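Local coordinates for protein superoxide dismutase (Clostridium difficile, PDB 3TJT) that probably converts superoxide into hydrogen peroxide and dioxygen, protecting cells from toxic radicals, at an active site that holds an iron(III) ion, at residues 86-91 with 131-136; 74-79 with 151-156; 135-138 with 144-147; 119-124 with 187-192. All coordinates share one frame; numbering follows the deposited sequence.

Interaction 1 of 4, residues 86-91 with 131-136; sequences KFFFDI and SGWAWL
Phe-88 and Phe-87, consecutive residues near the end of helix 72-90, each receive the rim of one tryptophan from strand 132-138, making two offset edge-to-face aromatic pairs. In the first, the six-membered ring of Trp-133 stands almost perpendicular to the Phe-88 ring, with planes at 86° and centroids 5.5 Å apart. In the second, Trp-135 turns its benzo edge toward the face of Phe-87 at a slacker 63°, and the centroids lie 5.8 Å apart.

The two pairs bridge the alpha-hairpin domain and the C-terminal domain of the iron/manganese superoxide dismutase fold, close to the iron. The side chain of Trp-133 comes within about 5 Å of the iron and about 4 Å of the side chain of its ligand Asp-167, while the side chain of Phe-88 lies about 4 Å from that of the ligand His-30.

Ordinary apolar packing completes the contact. Trp-133 CZ3 lies 3.7 Å from Phe-88 CB, which sits in the plane of the indole at its edge; CH2 of the same indole is equally near that CB. Trp-135 offers CZ3 alone, 3.9 Å from Phe-87 CD2. Phe-87 has CG opposite its backbone N (chi1 180°), which carries the ring toward the strand. The indoles also lean on each other, Trp-135 CH2 standing 3.6 Å above the plane of the Trp-133 ring. Their NE1 groups bond elsewhere, that of Trp-133 to Gln-152 and that of Trp-135 to Thr-149.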
loop_
_atom_site.group_PDB
_atom_site.type_symbol
_atom_site.label_atom_id
_atom_site.label_comp_id
_atom_site.label_asym_id
_atom_site.label_seq_id
_atom_site.Cartn_x
_atom_site.Cartn_y
_atom_site.Cartn_z
ATOM N N LYS A 86 15.775 0.287 -8.213
ATOM C CA LYS A 86 16.911 0.085 -9.107
ATOM C C LYS A 86 16.819 -1.318 -9.703
ATOM O O LYS A 86 16.948 -1.501 -10.922
ATOM C CB LYS A 86 18.250 0.270 -8.383
ATOM C CG LYS A 86 19.444 0.161 -9.343
ATOM C CD LYS A 86 20.770 -0.052 -8.617
ATOM C CE LYS A 86 21.069 1.061 -7.650
ATOM N NZ LYS A 86 22.401 0.888 -6.991
ATOM N N PHE A 87 16.572 -2.302 -8.844
ATOM C CA PHE A 87 16.440 -3.694 -9.262
ATOM C C PHE A 87 15.294 -3.876 -10.258
ATOM O O PHE A 87 15.442 -4.538 -11.288
ATOM C CB PHE A 87 16.212 -4.596 -8.030
ATOM C CG PHE A 87 16.062 -6.046 -8.362
ATOM C CD1 PHE A 87 17.159 -6.896 -8.318
ATOM C CD2 PHE A 87 14.837 -6.565 -8.733
ATOM C CE1 PHE A 87 17.026 -8.230 -8.627
ATOM C CE2 PHE A 87 14.702 -7.907 -9.058
ATOM C CZ PHE A 87 15.796 -8.738 -9.006
ATOM N N PHE A 88 14.148 -3.286 -9.938
ATOM C CA PHE A 88 12.947 -3.425 -10.759
ATOM C C PHE A 88 13.135 -2.861 -12.178
ATOM O O PHE A 88 12.778 -3.512 -13.165
ATOM C CB PHE A 88 11.772 -2.736 -10.054
ATOM C CG PHE A 88 10.453 -2.896 -10.752
ATOM C CD1 PHE A 88 9.936 -4.155 -11.017
ATOM C CD2 PHE A 88 9.712 -1.776 -11.114
ATOM C CE1 PHE A 88 8.702 -4.310 -11.652
ATOM C CE2 PHE A 88 8.477 -1.919 -11.754
ATOM C CZ PHE A 88 7.970 -3.182 -12.013
ATOM N N PHE A 89 13.670 -1.652 -12.285
ATOM C CA PHE A 89 13.853 -1.083 -13.619
ATOM C C PHE A 89 14.898 -1.888 -14.400
ATOM O O PHE A 89 14.771 -2.045 -15.610
ATOM C CB PHE A 89 14.178 0.407 -13.550
ATOM C CG PHE A 89 13.078 1.226 -12.907
ATOM C CD1 PHE A 89 11.756 1.067 -13.319
ATOM C CD2 PHE A 89 13.358 2.129 -11.897
ATOM C CE1 PHE A 89 10.731 1.805 -12.726
ATOM C CE2 PHE A 89 12.337 2.880 -11.306
ATOM C CZ PHE A 89 11.026 2.711 -11.718
ATOM N N ASP A 90 15.888 -2.443 -13.697
ATOM C CA ASP A 90 16.891 -3.297 -14.355
ATOM C C ASP A 90 16.338 -4.638 -14.842
ATOM O O ASP A 90 16.877 -5.242 -15.780
ATOM C CB ASP A 90 18.093 -3.545 -13.424
ATOM C CG ASP A 90 19.090 -2.406 -13.432
ATOM O OD1 ASP A 90 18.978 -1.501 -14.288
ATOM O OD2 ASP A 90 19.993 -2.413 -12.569
ATOM N N ILE A 91 15.261 -5.113 -14.220
ATOM C CA ILE A 91 14.755 -6.446 -14.518
ATOM C C ILE A 91 13.681 -6.417 -15.619
ATOM O O ILE A 91 13.067 -7.434 -15.939
ATOM C CB ILE A 91 14.240 -7.171 -13.243
ATOM C CG1 ILE A 91 14.348 -8.691 -13.396
ATOM C CG2 ILE A 91 12.800 -6.765 -12.907
ATOM C CD1 ILE A 91 15.767 -9.159 -13.713
ATOM N N SER A 131 0.470 -2.727 0.068
ATOM C CA SER A 131 1.624 -2.417 -0.784
ATOM C C SER A 131 2.690 -3.487 -0.625
ATOM O O SER A 131 2.912 -3.992 0.480
ATOM C CB SER A 131 2.236 -1.067 -0.391
ATOM O OG SER A 131 1.292 0.006 -0.515
ATOM N N GLY A 132 3.367 -3.837 -1.715
ATOM C CA GLY A 132 4.485 -4.761 -1.584
ATOM C C GLY A 132 4.997 -5.285 -2.907
ATOM O O GLY A 132 4.759 -4.679 -3.947
ATOM N N TRP A 133 5.701 -6.415 -2.845
ATOM C CA TRP A 133 6.465 -6.959 -3.973
ATOM C C TRP A 133 6.310 -8.471 -4.012
ATOM O O TRP A 133 6.167 -9.113 -2.970
ATOM C CB TRP A 133 7.956 -6.647 -3.790
ATOM C CG TRP A 133 8.298 -5.207 -3.886
ATOM C CD1 TRP A 133 8.107 -4.251 -2.930
ATOM C CD2 TRP A 133 8.904 -4.544 -5.001
ATOM N NE1 TRP A 133 8.544 -3.034 -3.384
ATOM C CE2 TRP A 133 9.040 -3.185 -4.654
ATOM C CE3 TRP A 133 9.354 -4.971 -6.254
ATOM C CZ2 TRP A 133 9.601 -2.242 -5.515
ATOM C CZ3 TRP A 133 9.916 -4.030 -7.115
ATOM C CH2 TRP A 133 10.032 -2.684 -6.741
ATOM N N ALA A 134 6.348 -9.050 -5.211
ATOM C CA ALA A 134 6.474 -10.501 -5.346
ATOM C C ALA A 134 7.846 -10.805 -5.930
ATOM O O ALA A 134 8.302 -10.103 -6.828
ATOM C CB ALA A 134 5.386 -11.069 -6.244
ATOM N N TRP A 135 8.494 -11.852 -5.425
ATOM C CA TRP A 135 9.882 -12.134 -5.794
ATOM C C TRP A 135 10.101 -13.593 -6.184
ATOM O O TRP A 135 9.508 -14.500 -5.595
ATOM C CB TRP A 135 10.826 -11.848 -4.610
ATOM C CG TRP A 135 10.734 -10.472 -3.997
ATOM C CD1 TRP A 135 9.999 -10.109 -2.898
ATOM C CD2 TRP A 135 11.406 -9.296 -4.440
ATOM N NE1 TRP A 135 10.184 -8.772 -2.627
ATOM C CE2 TRP A 135 11.038 -8.247 -3.564
ATOM C CE3 TRP A 135 12.292 -9.022 -5.493
ATOM C CZ2 TRP A 135 11.512 -6.953 -3.715
ATOM C CZ3 TRP A 135 12.769 -7.731 -5.637
ATOM C CH2 TRP A 135 12.375 -6.707 -4.754
ATOM N N LEU A 136 10.967 -13.810 -7.174
ATOM C CA LEU A 136 11.613 -15.111 -7.347
ATOM C C LEU A 136 12.967 -14.957 -6.681
ATOM O O LEU A 136 13.746 -14.063 -7.033
ATOM C CB LEU A 136 11.785 -15.456 -8.831
ATOM C CG LEU A 136 12.637 -16.692 -9.148
ATOM C CD1 LEU A 136 11.943 -17.949 -8.645
ATOM C CD2 LEU A 136 12.914 -16.785 -10.644
#

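Interaction 2 of 4, residues 74-79 with 151-156; sequences TVRNNA and NQDSPV
Asn-77 and Gln-152 bring helix 72-90 and the loop after strand 144-150 nearest, with CA of Asn-77 5.6 Å from CA of Gln-152; the backbones are joined through water 1, which donates to Arg-76 O and Gln-152 O. Beside this bridge lies a side-on salt bridge. Arg-76 NE bonds Asp-153 OD1 at 2.8 Å, and Arg-76 NH2 reaches Asp-153 OD2 at 2.9 Å in a nearly straight bond of 176°. The carboxylate carbon lies in the guanidinium plane, yet the two planes are 30° apart, so the oxygens are met from out of the carboxylate plane. A fully extended Arg-76, starting from chi1 171°, spans the distance.

The contact ties the alpha-hairpin domain to the C-terminal domain of the superoxide dismutase fold beside the metal site, for the side chain of Gln-152 lies about 5 Å from the iron. Its CB rests 3.5 Å from Asn-77 O, while its amide leads away to Tyr-38, Trp-133 and Asn-84. Water 2 accepts from Gln-152 N and donates to Asn-77 OD1 and to Asp-153 OD1, an oxygen thus gripped by both water and arginine. Phe-129 of the second subunit packs on Asn-77 and Gln-152.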
loop_
_atom_site.group_PDB
_atom_site.type_symbol
_atom_site.label_atom_id
_atom_site.label_comp_id
_atom_site.label_asym_id
_atom_site.label_seq_id
_atom_site.Cartn_x
_atom_site.Cartn_y
_atom_site.Cartn_z
ATOM N N THR A 74 13.931 4.286 9.057
ATOM C CA THR A 74 13.982 5.123 7.865
ATOM C C THR A 74 14.911 4.499 6.827
ATOM O O THR A 74 14.652 4.586 5.631
ATOM C CB THR A 74 14.395 6.583 8.171
ATOM O OG1 THR A 74 14.367 7.351 6.961
ATOM C CG2 THR A 74 15.781 6.637 8.753
ATOM N N VAL A 75 15.981 3.850 7.280
ATOM C CA VAL A 75 16.849 3.152 6.332
ATOM C C VAL A 75 16.160 1.924 5.736
ATOM O O VAL A 75 16.252 1.682 4.537
ATOM C CB VAL A 75 18.216 2.786 6.943
ATOM C CG1 VAL A 75 19.008 1.915 5.968
ATOM C CG2 VAL A 75 18.996 4.057 7.281
ATOM N N ARG A 76 15.459 1.153 6.563
ATOM C CA ARG A 76 14.702 0.010 6.068
ATOM C C ARG A 76 13.778 0.449 4.929
ATOM O O ARG A 76 13.754 -0.145 3.851
ATOM C CB ARG A 76 13.874 -0.588 7.209
ATOM C CG ARG A 76 12.877 -1.654 6.804
ATOM C CD ARG A 76 12.121 -2.109 8.068
ATOM N NE ARG A 76 11.118 -3.136 7.813
ATOM C CZ ARG A 76 10.420 -3.733 8.777
ATOM N NH1 ARG A 76 10.631 -3.401 10.048
ATOM N NH2 ARG A 76 9.521 -4.662 8.480
ATOM N N ASN A 77 13.027 1.513 5.161
ATOM C CA ASN A 77 12.054 1.944 4.159
ATOM C C ASN A 77 12.686 2.557 2.913
ATOM O O ASN A 77 12.263 2.265 1.795
ATOM C CB ASN A 77 11.061 2.930 4.774
ATOM C CG ASN A 77 10.164 2.277 5.805
ATOM O OD1 ASN A 77 9.963 1.061 5.788
ATOM N ND2 ASN A 77 9.605 3.092 6.707
ATOM N N ASN A 78 13.698 3.396 3.102
ATOM C CA ASN A 78 14.220 4.180 1.988
ATOM C C ASN A 78 15.370 3.504 1.244
ATOM O O ASN A 78 15.438 3.576 0.021
ATOM C CB ASN A 78 14.558 5.595 2.451
ATOM C CG ASN A 78 13.315 6.360 2.883
ATOM O OD1 ASN A 78 13.093 6.622 4.075
ATOM N ND2 ASN A 78 12.475 6.677 1.919
ATOM N N ALA A 79 16.265 2.830 1.967
ATOM C CA ALA A 79 17.231 1.962 1.287
ATOM C C ALA A 79 16.470 0.837 0.603
ATOM O O ALA A 79 16.836 0.405 -0.482
ATOM C CB ALA A 79 18.276 1.394 2.264
ATOM N N ASN A 151 5.477 -3.477 1.679
ATOM C CA ASN A 151 6.057 -2.144 1.616
ATOM C C ASN A 151 7.373 -2.137 0.835
ATOM O O ASN A 151 7.368 -2.556 -0.313
ATOM C CB ASN A 151 6.153 -1.548 3.022
ATOM C CG ASN A 151 4.801 -1.541 3.709
ATOM O OD1 ASN A 151 3.788 -1.266 3.061
ATOM N ND2 ASN A 151 4.764 -1.884 5.002
ATOM N N GLN A 152 8.474 -1.670 1.416
ATOM C CA GLN A 152 9.759 -1.771 0.697
ATOM C C GLN A 152 10.725 -2.745 1.356
ATOM O O GLN A 152 11.941 -2.642 1.177
ATOM C CB GLN A 152 10.443 -0.414 0.519
ATOM C CG GLN A 152 9.608 0.630 -0.250
ATOM C CD GLN A 152 9.317 0.249 -1.697
ATOM O OE1 GLN A 152 9.952 -0.669 -2.261
ATOM N NE2 GLN A 152 8.372 0.936 -2.309
ATOM N N ASP A 153 10.194 -3.687 2.118
ATOM C CA ASP A 153 11.047 -4.739 2.665
ATOM C C ASP A 153 11.644 -5.578 1.533
ATOM O O ASP A 153 11.069 -5.685 0.452
ATOM C CB ASP A 153 10.278 -5.589 3.675
ATOM C CG ASP A 153 9.883 -4.786 4.922
ATOM O OD1 ASP A 153 10.409 -3.672 5.106
ATOM O OD2 ASP A 153 9.063 -5.275 5.722
ATOM N N SER A 154 12.819 -6.160 1.770
ATOM C CA SER A 154 13.537 -6.853 0.705
ATOM C C SER A 154 13.973 -8.237 1.138
ATOM O O SER A 154 14.348 -8.420 2.291
ATOM C CB SER A 154 14.792 -6.059 0.341
ATOM O OG SER A 154 15.669 -6.833 -0.465
ATOM N N PRO A 155 13.950 -9.210 0.207
ATOM C CA PRO A 155 14.454 -10.562 0.494
ATOM C C PRO A 155 15.922 -10.545 0.927
ATOM O O PRO A 155 16.358 -11.460 1.625
ATOM C CB PRO A 155 14.348 -11.283 -0.852
ATOM C CG PRO A 155 13.393 -10.485 -1.667
ATOM C CD PRO A 155 13.431 -9.077 -1.167
ATOM N N VAL A 156 16.661 -9.531 0.496
ATOM C CA VAL A 156 18.079 -9.391 0.832
ATOM C C VAL A 156 18.277 -9.404 2.348
ATOM O O VAL A 156 19.280 -9.926 2.859
ATOM C CB VAL A 156 18.658 -8.098 0.219
ATOM C CG1 VAL A 156 20.016 -7.758 0.816
ATOM C CG2 VAL A 156 18.729 -8.234 -1.308
HETATM O O HOH W 1 13.961 -2.795 3.094
HETATM O O HOH W 2 9.581 -1.176 3.984
#

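Interaction 3 of 4, residues 135-138 with 144-147; sequences WLVA and LSIM
Trp-135 and Met-147 form the first of four antiparallel pairs between strands 135-138 and 144-147, whose axes approach to 4.7 Å at 143° between their directions. This hydrogen-bonded pair has Trp-135 N reaching Met-147 O at 2.8 Å and Met-147 N reaching Trp-135 O at 3.1 Å. Val-137 and Ser-145 make the second such pair: Val-137 N meets Ser-145 O at 2.9 Å in an almost linear bond of 176°, and Ser-145 N returns to Val-137 O at 3.0 Å. Leu-136 with Ile-146 and Ala-138 with Leu-144 are the non-hydrogen-bonded pairs, where CA-H groups lean on carbonyl oxygens instead.

Together these strands are the beta hairpin of the three-stranded antiparallel sheet in the C-terminal domain, with strand 132-138 in the middle.

On the face of Leu-136, Ala-138, Leu-144 and Ile-146, Leu-144 CD2 lies 3.8 Å from Ala-138 CB, and Leu-136 CD1 reaches over to Leu-144 CB. This face meets helices 101-111 and 114-127. On the other, Met-147 places CG between its backbone N and carbonyl carbon (chi1 74°), against Trp-135 CB and 4.1 Å from Val-137 CG1; the methionine and valine side chains cross at about a right angle. The second valine branch, Val-137 CG2, sits tightly against Ser-145 OG at 3.3 Å. Pro-155 touches Trp-135 and Val-137 on this face, and Leu-160 touches Met-147.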
loop_
_atom_site.group_PDB
_atom_site.type_symbol
_atom_site.label_atom_id
_atom_site.label_comp_id
_atom_site.label_asym_id
_atom_site.label_seq_id
_atom_site.Cartn_x
_atom_site.Cartn_y
_atom_site.Cartn_z
ATOM N N TRP A 135 8.494 -11.852 -5.425
ATOM C CA TRP A 135 9.882 -12.134 -5.794
ATOM C C TRP A 135 10.101 -13.593 -6.184
ATOM O O TRP A 135 9.508 -14.500 -5.595
ATOM C CB TRP A 135 10.826 -11.848 -4.610
ATOM C CG TRP A 135 10.734 -10.472 -3.997
ATOM C CD1 TRP A 135 9.999 -10.109 -2.898
ATOM C CD2 TRP A 135 11.406 -9.296 -4.440
ATOM N NE1 TRP A 135 10.184 -8.772 -2.627
ATOM C CE2 TRP A 135 11.038 -8.247 -3.564
ATOM C CE3 TRP A 135 12.292 -9.022 -5.493
ATOM C CZ2 TRP A 135 11.512 -6.953 -3.715
ATOM C CZ3 TRP A 135 12.769 -7.731 -5.637
ATOM C CH2 TRP A 135 12.375 -6.707 -4.754
ATOM N N LEU A 136 10.967 -13.810 -7.174
ATOM C CA LEU A 136 11.613 -15.111 -7.347
ATOM C C LEU A 136 12.967 -14.957 -6.681
ATOM O O LEU A 136 13.746 -14.063 -7.033
ATOM C CB LEU A 136 11.785 -15.456 -8.831
ATOM C CG LEU A 136 12.637 -16.692 -9.148
ATOM C CD1 LEU A 136 11.943 -17.949 -8.645
ATOM C CD2 LEU A 136 12.914 -16.785 -10.644
ATOM N N VAL A 137 13.252 -15.805 -5.694
ATOM C CA VAL A 137 14.484 -15.662 -4.935
ATOM C C VAL A 137 15.271 -16.970 -4.919
ATOM O O VAL A 137 14.717 -18.035 -5.168
ATOM C CB VAL A 137 14.222 -15.228 -3.478
ATOM C CG1 VAL A 137 13.549 -13.848 -3.429
ATOM C CG2 VAL A 137 13.390 -16.277 -2.750
ATOM N N ALA A 138 16.562 -16.864 -4.631
ATOM C CA ALA A 138 17.414 -18.044 -4.509
ATOM C C ALA A 138 18.144 -18.036 -3.174
ATOM O O ALA A 138 18.579 -16.983 -2.692
ATOM C CB ALA A 138 18.420 -18.089 -5.641
ATOM N N LEU A 144 15.497 -22.252 -5.816
ATOM C CA LEU A 144 14.542 -21.171 -6.092
ATOM C C LEU A 144 13.225 -21.323 -5.337
ATOM O O LEU A 144 12.750 -22.433 -5.112
ATOM C CB LEU A 144 14.244 -21.086 -7.594
ATOM C CG LEU A 144 15.419 -20.794 -8.526
ATOM C CD1 LEU A 144 14.979 -20.900 -10.001
ATOM C CD2 LEU A 144 16.029 -19.430 -8.231
ATOM N N SER A 145 12.629 -20.190 -4.968
ATOM C CA SER A 145 11.302 -20.169 -4.380
ATOM C C SER A 145 10.651 -18.828 -4.700
ATOM O O SER A 145 11.319 -17.899 -5.138
ATOM C CB SER A 145 11.375 -20.358 -2.860
ATOM O OG SER A 145 12.127 -19.322 -2.250
ATOM N N ILE A 146 9.345 -18.741 -4.492
ATOM C CA ILE A 146 8.637 -17.472 -4.642
ATOM C C ILE A 146 8.200 -16.965 -3.266
ATOM O O ILE A 146 7.704 -17.741 -2.448
ATOM C CB ILE A 146 7.423 -17.631 -5.564
ATOM C CG1 ILE A 146 7.906 -17.883 -6.998
ATOM C CG2 ILE A 146 6.541 -16.382 -5.508
ATOM C CD1 ILE A 146 6.846 -18.435 -7.912
ATOM N N MET A 147 8.426 -15.683 -2.999
ATOM C CA MET A 147 7.998 -15.088 -1.732
ATOM C C MET A 147 7.548 -13.658 -1.979
ATOM O O MET A 147 7.848 -13.072 -3.018
ATOM C CB MET A 147 9.151 -15.059 -0.727
ATOM C CG MET A 147 10.199 -13.982 -1.072
ATOM S SD MET A 147 11.448 -13.744 0.185
ATOM C CE MET A 147 10.491 -12.986 1.498
#

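Interaction 4 of 4, residues 119-124 with 187-192; sequences QEFQKS and NWFNVV
The carbonyl oxygen of Trp-188, whose ring packs on Phe-121, takes a bond from Val-191 N at 2.9 Å and a weak one from Val-192 N at 3.3 Å, holding the chain in a turn. No hydrogen bond crosses between the segments; the contact is carried by rings and aliphatic carbon. Phe-121, Trp-188 and Phe-189 form an aromatic cluster: the Phe-121 and Trp-188 planes are only 13° apart, but the rings are slid so far that they barely overlap, and they touch through Phe-121 CE2 and Trp-188 CZ3 at 3.7 Å. Phe-189 is turned 89° against Phe-121 and comes closer, its CZ 3.5 Å from Phe-121 CD2, which lies near the plane of the Phe-189 ring at its edge. A chi1 of -172° swings the Phe-121 ring off its helix toward both partners, which also pack on each other. Gln-122 adds its aliphatic part, CG lying 3.8 Å from Phe-189 CE2. On one face of the indole Val-192 CG2 sits 3.4 Å above the plane, toward the rim.

The cluster joins helix 114-127 to the C-terminal part of helix 181-188 and the residues that follow. Phe-121 and Trp-188 both rest on Ile-164 and Leu-166 of strand 161-167, and Phe-121 also touches Ile-146 of strand 144-150.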
loop_
_atom_site.group_PDB
_atom_site.type_symbol
_atom_site.label_atom_id
_atom_site.label_comp_id
_atom_site.label_asym_id
_atom_site.label_seq_id
_atom_site.Cartn_x
_atom_site.Cartn_y
_atom_site.Cartn_z
ATOM N N GLN A 119 2.448 -19.520 -12.979
ATOM C CA GLN A 119 1.158 -19.514 -12.289
ATOM C C GLN A 119 1.318 -19.187 -10.808
ATOM O O GLN A 119 0.512 -18.442 -10.245
ATOM C CB GLN A 119 0.436 -20.851 -12.453
ATOM C CG GLN A 119 -0.043 -21.097 -13.881
ATOM C CD GLN A 119 -0.785 -22.412 -14.035
ATOM O OE1 GLN A 119 -1.178 -23.038 -13.048
ATOM N NE2 GLN A 119 -0.986 -22.835 -15.283
ATOM N N GLU A 120 2.360 -19.737 -10.185
ATOM C CA GLU A 120 2.610 -19.484 -8.766
ATOM C C GLU A 120 3.030 -18.042 -8.524
ATOM O O GLU A 120 2.579 -17.407 -7.570
ATOM C CB GLU A 120 3.661 -20.445 -8.189
ATOM C CG GLU A 120 3.895 -20.255 -6.686
ATOM C CD GLU A 120 4.925 -21.223 -6.102
ATOM O OE1 GLU A 120 5.256 -22.234 -6.765
ATOM O OE2 GLU A 120 5.408 -20.966 -4.977
ATOM N N PHE A 121 3.891 -17.517 -9.385
ATOM C CA PHE A 121 4.326 -16.134 -9.241
ATOM C C PHE A 121 3.130 -15.191 -9.386
ATOM O O PHE A 121 2.953 -14.253 -8.592
ATOM C CB PHE A 121 5.402 -15.794 -10.276
ATOM C CG PHE A 121 6.028 -14.447 -10.072
ATOM C CD1 PHE A 121 7.201 -14.319 -9.348
ATOM C CD2 PHE A 121 5.432 -13.306 -10.592
ATOM C CE1 PHE A 121 7.778 -13.078 -9.151
ATOM C CE2 PHE A 121 5.996 -12.059 -10.405
ATOM C CZ PHE A 121 7.170 -11.939 -9.678
ATOM N N GLN A 122 2.308 -15.437 -10.402
ATOM C CA GLN A 122 1.162 -14.568 -10.651
ATOM C C GLN A 122 0.192 -14.558 -9.475
ATOM O O GLN A 122 -0.304 -13.504 -9.092
ATOM C CB GLN A 122 0.448 -14.946 -11.946
ATOM C CG GLN A 122 1.292 -14.687 -13.178
ATOM C CD GLN A 122 0.449 -14.466 -14.424
ATOM O OE1 GLN A 122 0.861 -14.793 -15.534
ATOM N NE2 GLN A 122 -0.735 -13.895 -14.241
ATOM N N LYS A 123 -0.064 -15.724 -8.896
ATOM C CA LYS A 123 -0.952 -15.806 -7.738
ATOM C C LYS A 123 -0.370 -15.102 -6.513
ATOM O O LYS A 123 -1.090 -14.412 -5.780
ATOM C CB LYS A 123 -1.273 -17.260 -7.394
ATOM C CG LYS A 123 -2.344 -17.386 -6.319
ATOM C CD LYS A 123 -2.720 -18.835 -6.080
ATOM C CE LYS A 123 -4.074 -18.940 -5.382
ATOM N NZ LYS A 123 -4.113 -18.206 -4.085
ATOM N N SER A 124 0.925 -15.281 -6.280
ATOM C CA SER A 124 1.567 -14.611 -5.151
ATOM C C SER A 124 1.499 -13.099 -5.309
ATOM O O SER A 124 1.219 -12.383 -4.344
ATOM C CB SER A 124 3.020 -15.068 -4.974
ATOM O OG SER A 124 3.069 -16.431 -4.570
ATOM N N ASN A 187 0.506 -8.872 -18.014
ATOM C CA ASN A 187 1.216 -8.105 -19.034
ATOM C C ASN A 187 2.694 -7.926 -18.731
ATOM O O ASN A 187 3.510 -7.815 -19.642
ATOM C CB ASN A 187 0.555 -6.748 -19.249
ATOM C CG ASN A 187 -0.525 -6.799 -20.304
ATOM O OD1 ASN A 187 -0.613 -7.765 -21.063
ATOM N ND2 ASN A 187 -1.351 -5.767 -20.360
ATOM N N TRP A 188 3.037 -7.901 -17.447
ATOM C CA TRP A 188 4.411 -7.639 -17.048
ATOM C C TRP A 188 5.379 -8.710 -17.558
ATOM O O TRP A 188 6.551 -8.427 -17.811
ATOM C CB TRP A 188 4.490 -7.514 -15.527
ATOM C CG TRP A 188 5.861 -7.274 -14.991
ATOM C CD1 TRP A 188 6.573 -6.116 -15.041
ATOM C CD2 TRP A 188 6.673 -8.217 -14.275
ATOM N NE1 TRP A 188 7.785 -6.279 -14.410
ATOM C CE2 TRP A 188 7.870 -7.562 -13.937
ATOM C CE3 TRP A 188 6.496 -9.548 -13.889
ATOM C CZ2 TRP A 188 8.890 -8.190 -13.225
ATOM C CZ3 TRP A 188 7.516 -10.175 -13.184
ATOM C CH2 TRP A 188 8.698 -9.496 -12.865
ATOM N N PHE A 189 4.895 -9.933 -17.695
ATOM C CA PHE A 189 5.753 -11.017 -18.160
ATOM C C PHE A 189 6.280 -10.786 -19.581
ATOM O O PHE A 189 7.277 -11.382 -19.981
ATOM C CB PHE A 189 5.068 -12.375 -17.995
ATOM C CG PHE A 189 5.248 -12.951 -16.617
ATOM C CD1 PHE A 189 6.347 -13.736 -16.325
ATOM C CD2 PHE A 189 4.357 -12.653 -15.603
ATOM C CE1 PHE A 189 6.541 -14.244 -15.049
ATOM C CE2 PHE A 189 4.542 -13.156 -14.327
ATOM C CZ PHE A 189 5.639 -13.952 -14.051
ATOM N N ASN A 190 5.630 -9.895 -20.330
ATOM C CA ASN A 190 6.142 -9.525 -21.651
ATOM C C ASN A 190 7.404 -8.676 -21.597
ATOM O O ASN A 190 8.125 -8.573 -22.588
ATOM C CB ASN A 190 5.067 -8.799 -22.463
ATOM C CG ASN A 190 3.880 -9.681 -22.755
ATOM O OD1 ASN A 190 2.812 -9.530 -22.158
ATOM N ND2 ASN A 190 4.066 -10.629 -23.658
ATOM N N VAL A 191 7.677 -8.058 -20.451
ATOM C CA VAL A 191 8.852 -7.193 -20.345
ATOM C C VAL A 191 9.920 -7.692 -19.372
ATOM O O VAL A 191 10.932 -7.029 -19.192
ATOM C CB VAL A 191 8.500 -5.736 -19.987
ATOM C CG1 VAL A 191 7.601 -5.117 -21.061
ATOM C CG2 VAL A 191 7.845 -5.654 -18.614
ATOM N N VAL A 192 9.701 -8.839 -18.745
ATOM C CA VAL A 192 10.741 -9.390 -17.868
ATOM C C VAL A 192 12.036 -9.600 -18.648
ATOM O O VAL A 192 12.024 -10.171 -19.745
ATOM C CB VAL A 192 10.314 -10.721 -17.233
ATOM C CG1 VAL A 192 11.497 -11.352 -16.468
ATOM C CG2 VAL A 192 9.129 -10.517 -16.303
#

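Overall arrangement
Interactions 1 and 2 lie along helix 72-90, both joining the alpha-hairpin domain to the C-terminal domain; their centres are 12 Å apart. They meet beside the iron, where Trp-133 NE1 of interaction 1 lies 3.0 Å from Gln-152 OE1 of interaction 2, a hydrogen bond within the second shell of the metal site. Interaction 3 continues the same strand, sharing Trp-135 and Leu-136, and Pro-155 of interaction 2 packs against Trp-135, Val-137 and Met-147. Interaction 4 backs the sheet, Phe-121 CZ lying 3.6 Å from Ala-134 O; Trp-188 NE1 reaches the helix side of interaction 1, 3.5 Å from Phe-88 CE1. Interactions 2 and 4 do not touch, their centres being about 22 Å apart on opposite sides of the chain's centre.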